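Local coordinates for protein thiosulfate sulfurtransferase (Pseudomonas aeruginosa, PDB 1YT8) that probably transfers sulfane sulfur from thiosulfate to cyanide, as a chain built from repeated rhodanese-like domains, at residues Q312-D315 with H316-V320; A335-S338 with A339-A343. All blocks are in the same frame, centred on the assembly; numbering follows the deposited sequence.

Contacts 1 and 2 follow one another along the chain within one rhodanese-like domain, their centres about 14 Å apart. The short, weakly bonded helical turn 314-317 leads toward strand 324-328, and helix 334-344, which carries contact 2, comes after that strand. They meet directly where Thr314 CG2 packs against Leu342 CD2 at 3.8 Å, and Trp347 continues this apolar seam, touching Thr314, Ala318 and Leu342. Both also face helix 197-208 of another rhodanese-like domain: Gln312, part of the pocket that holds the sulfite ion, lies on Thr197 and Arg198, whereas contact 2 meets the same helix through Met337, a selenomethionine, and Trp341, at Ser205 among others.

Contact 1: Q312-D315 with H316-V320; sequences QETD and HVASV
Thr314 O takes two backbone donors, Val317 N at 3.2 Å and Ala318 N at 2.9 Å, and this shared carbonyl marks the tight side of the turn. The two donors reach it differently: Ala318 N lies nearly in line with the C=O bond (174°), while Val317 N stands well above the carbonyl plane. One residue earlier, Glu313 O receives His316 N at 2.9 Å. On this side Val317 and Ala318 are buried against Leu286 and Tyr284 of strand 283-287. Ser319 extends the bonding with its side chain, OG donating to Asp315 O at 2.7 Å; that carbonyl and OG are both also bonded by Arg58.

Glu313, Asp315 and His316, only partly buried, form the looser side. With CG opposite the carbonyl carbon (chi1 -48°) and the chain extended beyond it, Glu313 reaches out beside the imidazole. CB of Glu313 rests over one face, 4.1 Å from the ring centroid of His316, in a CH-pi contact displaced toward the rim. Farther out, Glu313 OE1 stays 3.7 Å from His316 ND1, with the carboxylate turned 42° from the ring. Asp315 runs alongside the imidazole and brings OD2 near its plane at the CD2 edge, while its OD1 is bonded to Asn113. Two carboxylates so near the imidazole, neither bonded to it, would probably favour its protonated form through electrostatics.

Contact 2: A335-S338 with A339-A343; sequences ANMS and ASWLA
Ala339 N donates to Ala335 O at 2.8 Å, the first of the backbone bonds that wind this part of helix 334-344. Ser340 N follows to Asn336 O and Leu342 N to Ser338 O, both at 3.0 Å, whereas the intervening bond from Trp341 N to Met337 O is weak. A second weak bond links Trp341 N to Ser338 O.

A side-chain hydroxyl supplies a second donor to the oxygen of the weak step. OG of Ser340, set between its own backbone N and carbonyl carbon (chi1 74°), turns back along the helix and donates to Met337 O at 2.6 Å, about 19° from the carbonyl plane. Ser338 OG likewise bonds one turn back, to Arg334 O, and Trp341 NE1 is bonded to Ser205 of helix 197-208.

Van der Waals packing makes up the rest. Trp341 CD1 comes within 3.3 Å of Met337 O, the indole meeting it obliquely. CG of Leu342 lies 3.4 Å from Ser338 O, and the hydroxyl of Ser340 is placed over one face of the indole, toward its rim. The indole of Trp341 packs on helix 197-208, where Met337 touches Ser205 too. Ala335 and Ala339, by contrast, lie on Val351 of strand 348-352. This buried helix is the crossover of a beta-alpha-beta unit joining strands 324-328 and 348-352, adjacent in the parallel sheet of a rhodanese domain.

Contact 1: Q312-D315 with H316-V320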
loop_
_atom_site.group_PDB
_atom_site.type_symbol
_atom_site.label_atom_id
_atom_site.label_comp_id
_atom_site.label_asym_id
_atom_site.label_seq_id
_atom_site.Cartn_x
_atom_site.Cartn_y
_atom_site.Cartn_z
ATOM N N GLN A 312 -3.404 4.723 -5.630
ATOM C CA GLN A 312 -2.255 3.964 -6.135
ATOM C C GLN A 312 -2.080 2.569 -5.516
ATOM O O GLN A 312 -1.688 1.631 -6.208
ATOM C CB GLN A 312 -0.972 4.779 -5.918
ATOM C CG GLN A 312 0.329 4.082 -6.310
ATOM C CD GLN A 312 0.504 3.926 -7.813
ATOM O OE1 GLN A 312 -0.240 4.509 -8.607
ATOM N NE2 GLN A 312 1.504 3.146 -8.210
ATOM N N GLU A 313 -2.366 2.430 -4.223
ATOM C CA GLU A 313 -2.201 1.144 -3.536
ATOM C C GLU A 313 -3.515 0.695 -2.898
ATOM O O GLU A 313 -3.536 0.225 -1.761
ATOM C CB GLU A 313 -1.128 1.268 -2.442
ATOM C CG GLU A 313 0.167 1.948 -2.885
ATOM C CD GLU A 313 1.211 2.014 -1.776
ATOM O OE1 GLU A 313 0.826 2.221 -0.603
ATOM O OE2 GLU A 313 2.418 1.872 -2.076
ATOM N N THR A 314 -4.602 0.827 -3.648
ATOM C CA THR A 314 -5.938 0.487 -3.166
ATOM C C THR A 314 -6.067 -0.871 -2.465
ATOM O O THR A 314 -6.744 -0.986 -1.439
ATOM C CB THR A 314 -6.953 0.551 -4.331
ATOM O OG1 THR A 314 -6.695 1.720 -5.124
ATOM C CG2 THR A 314 -8.374 0.630 -3.801
ATOM N N ASP A 315 -5.414 -1.890 -3.013
ATOM C CA ASP A 315 -5.483 -3.237 -2.453
ATOM C C ASP A 315 -4.823 -3.425 -1.082
ATOM O O ASP A 315 -5.057 -4.436 -0.415
ATOM C CB ASP A 315 -4.902 -4.239 -3.454
ATOM C CG ASP A 315 -3.463 -3.937 -3.807
ATOM O OD1 ASP A 315 -3.209 -2.874 -4.416
ATOM O OD2 ASP A 315 -2.588 -4.762 -3.467
ATOM N N HIS A 316 -4.003 -2.466 -0.659
ATOM C CA HIS A 316 -3.353 -2.558 0.647
ATOM C C HIS A 316 -4.338 -2.208 1.759
ATOM O O HIS A 316 -4.140 -2.581 2.915
ATOM C CB HIS A 316 -2.163 -1.594 0.749
ATOM C CG HIS A 316 -0.963 -2.012 -0.044
ATOM N ND1 HIS A 316 0.270 -1.413 0.109
ATOM C CD2 HIS A 316 -0.803 -2.959 -0.999
ATOM C CE1 HIS A 316 1.136 -1.972 -0.717
ATOM N NE2 HIS A 316 0.510 -2.912 -1.402
ATOM N N VAL A 317 -5.395 -1.485 1.395
ATOM C CA VAL A 317 -6.407 -1.036 2.349
ATOM C C VAL A 317 -7.758 -1.711 2.114
ATOM O O VAL A 317 -8.305 -2.362 3.005
ATOM C CB VAL A 317 -6.584 0.497 2.249
ATOM C CG1 VAL A 317 -7.598 0.984 3.275
ATOM C CG2 VAL A 317 -5.233 1.183 2.450
ATOM N N ALA A 318 -8.296 -1.536 0.913
ATOM C CA ALA A 318 -9.575 -2.137 0.547
ATOM C C ALA A 318 -9.283 -3.458 -0.150
ATOM O O ALA A 318 -9.358 -3.563 -1.375
ATOM C CB ALA A 318 -10.347 -1.203 -0.377
ATOM N N SER A 319 -8.945 -4.464 0.648
ATOM C CA SER A 319 -8.604 -5.782 0.139
ATOM C C SER A 319 -9.817 -6.634 -0.216
ATOM O O SER A 319 -9.693 -7.645 -0.909
ATOM C CB SER A 319 -7.721 -6.504 1.160
ATOM O OG SER A 319 -6.564 -5.725 1.430
ATOM N N VAL A 320 -10.986 -6.233 0.268
ATOM C CA VAL A 320 -12.213 -6.954 -0.034
ATOM C C VAL A 320 -12.807 -6.329 -1.292
ATOM O O VAL A 320 -13.389 -5.247 -1.242
ATOM C CB VAL A 320 -13.237 -6.834 1.116
ATOM C CG1 VAL A 320 -14.552 -7.492 0.712
ATOM C CG2 VAL A 320 -12.680 -7.486 2.379
#

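Contact 2: A335-S338 with A339-A343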
loop_
_atom_site.group_PDB
_atom_site.type_symbol
_atom_site.label_atom_id
_atom_site.label_comp_id
_atom_site.label_asym_id
_atom_site.label_seq_id
_atom_site.Cartn_x
_atom_site.Cartn_y
_atom_site.Cartn_z
ATOM N N ALA A 335 -11.334 14.330 -1.177
ATOM C CA ALA A 335 -12.189 13.154 -1.115
ATOM C C ALA A 335 -12.971 12.997 -2.424
ATOM O O ALA A 335 -13.074 11.897 -2.959
ATOM C CB ALA A 335 -13.146 13.261 0.074
ATOM N N ASN A 336 -13.512 14.096 -2.948
ATOM C CA ASN A 336 -14.265 14.030 -4.198
ATOM C C ASN A 336 -13.417 13.509 -5.355
ATOM O O ASN A 336 -13.869 12.651 -6.116
ATOM C CB ASN A 336 -14.835 15.406 -4.588
ATOM C CG ASN A 336 -16.100 15.760 -3.821
ATOM O OD1 ASN A 336 -16.982 14.920 -3.621
ATOM N ND2 ASN A 336 -16.204 17.021 -3.406
HETATM N N MSE A 337 -12.201 14.030 -5.496
HETATM C CA MSE A 337 -11.325 13.595 -6.580
HETATM C C MSE A 337 -10.910 12.134 -6.419
HETATM O O MSE A 337 -10.975 11.358 -7.371
HETATM C CB MSE A 337 -10.076 14.479 -6.672
HETATM C CG MSE A 337 -10.310 15.889 -7.218
HETATM SE SE MSE A 337 -11.349 16.017 -8.863
HETATM C CE MSE A 337 -10.220 14.970 -10.058
ATOM N N SER A 338 -10.488 11.757 -5.217
ATOM C CA SER A 338 -10.067 10.382 -4.966
ATOM C C SER A 338 -11.219 9.412 -5.202
ATOM O O SER A 338 -11.029 8.332 -5.768
ATOM C CB SER A 338 -9.542 10.238 -3.532
ATOM O OG SER A 338 -8.369 11.013 -3.340
ATOM N N ALA A 339 -12.413 9.801 -4.762
ATOM C CA ALA A 339 -13.600 8.968 -4.939
ATOM C C ALA A 339 -13.920 8.786 -6.424
ATOM O O ALA A 339 -14.301 7.696 -6.853
ATOM C CB ALA A 339 -14.792 9.592 -4.218
ATOM N N SER A 340 -13.754 9.843 -7.217
ATOM C CA SER A 340 -14.050 9.733 -8.643
ATOM C C SER A 340 -13.175 8.656 -9.289
ATOM O O SER A 340 -13.630 7.925 -10.166
ATOM C CB SER A 340 -13.862 11.085 -9.359
ATOM O OG SER A 340 -12.499 11.434 -9.524
ATOM N N TRP A 341 -11.924 8.550 -8.846
ATOM C CA TRP A 341 -11.022 7.541 -9.390
ATOM C C TRP A 341 -11.391 6.138 -8.901
ATOM O O TRP A 341 -11.385 5.180 -9.676
ATOM C CB TRP A 341 -9.569 7.882 -9.021
ATOM C CG TRP A 341 -9.052 9.066 -9.788
ATOM C CD1 TRP A 341 -8.514 10.213 -9.272
ATOM C CD2 TRP A 341 -9.059 9.229 -11.211
ATOM N NE1 TRP A 341 -8.189 11.083 -10.293
ATOM C CE2 TRP A 341 -8.513 10.501 -11.491
ATOM C CE3 TRP A 341 -9.477 8.419 -12.281
ATOM C CZ2 TRP A 341 -8.372 10.986 -12.799
ATOM C CZ3 TRP A 341 -9.338 8.902 -13.582
ATOM C CH2 TRP A 341 -8.790 10.174 -13.828
ATOM N N LEU A 342 -11.718 6.016 -7.618
ATOM C CA LEU A 342 -12.107 4.723 -7.056
ATOM C C LEU A 342 -13.395 4.220 -7.726
ATOM O O LEU A 342 -13.571 3.019 -7.943
ATOM C CB LEU A 342 -12.295 4.856 -5.535
ATOM C CG LEU A 342 -10.989 5.103 -4.767
ATOM C CD1 LEU A 342 -11.276 5.642 -3.371
ATOM C CD2 LEU A 342 -10.193 3.812 -4.702
ATOM N N ALA A 343 -14.290 5.146 -8.057
ATOM C CA ALA A 343 -15.544 4.795 -8.718
ATOM C C ALA A 343 -15.244 4.234 -10.110
ATOM O O ALA A 343 -15.848 3.248 -10.542
ATOM C CB ALA A 343 -16.437 6.031 -8.830
#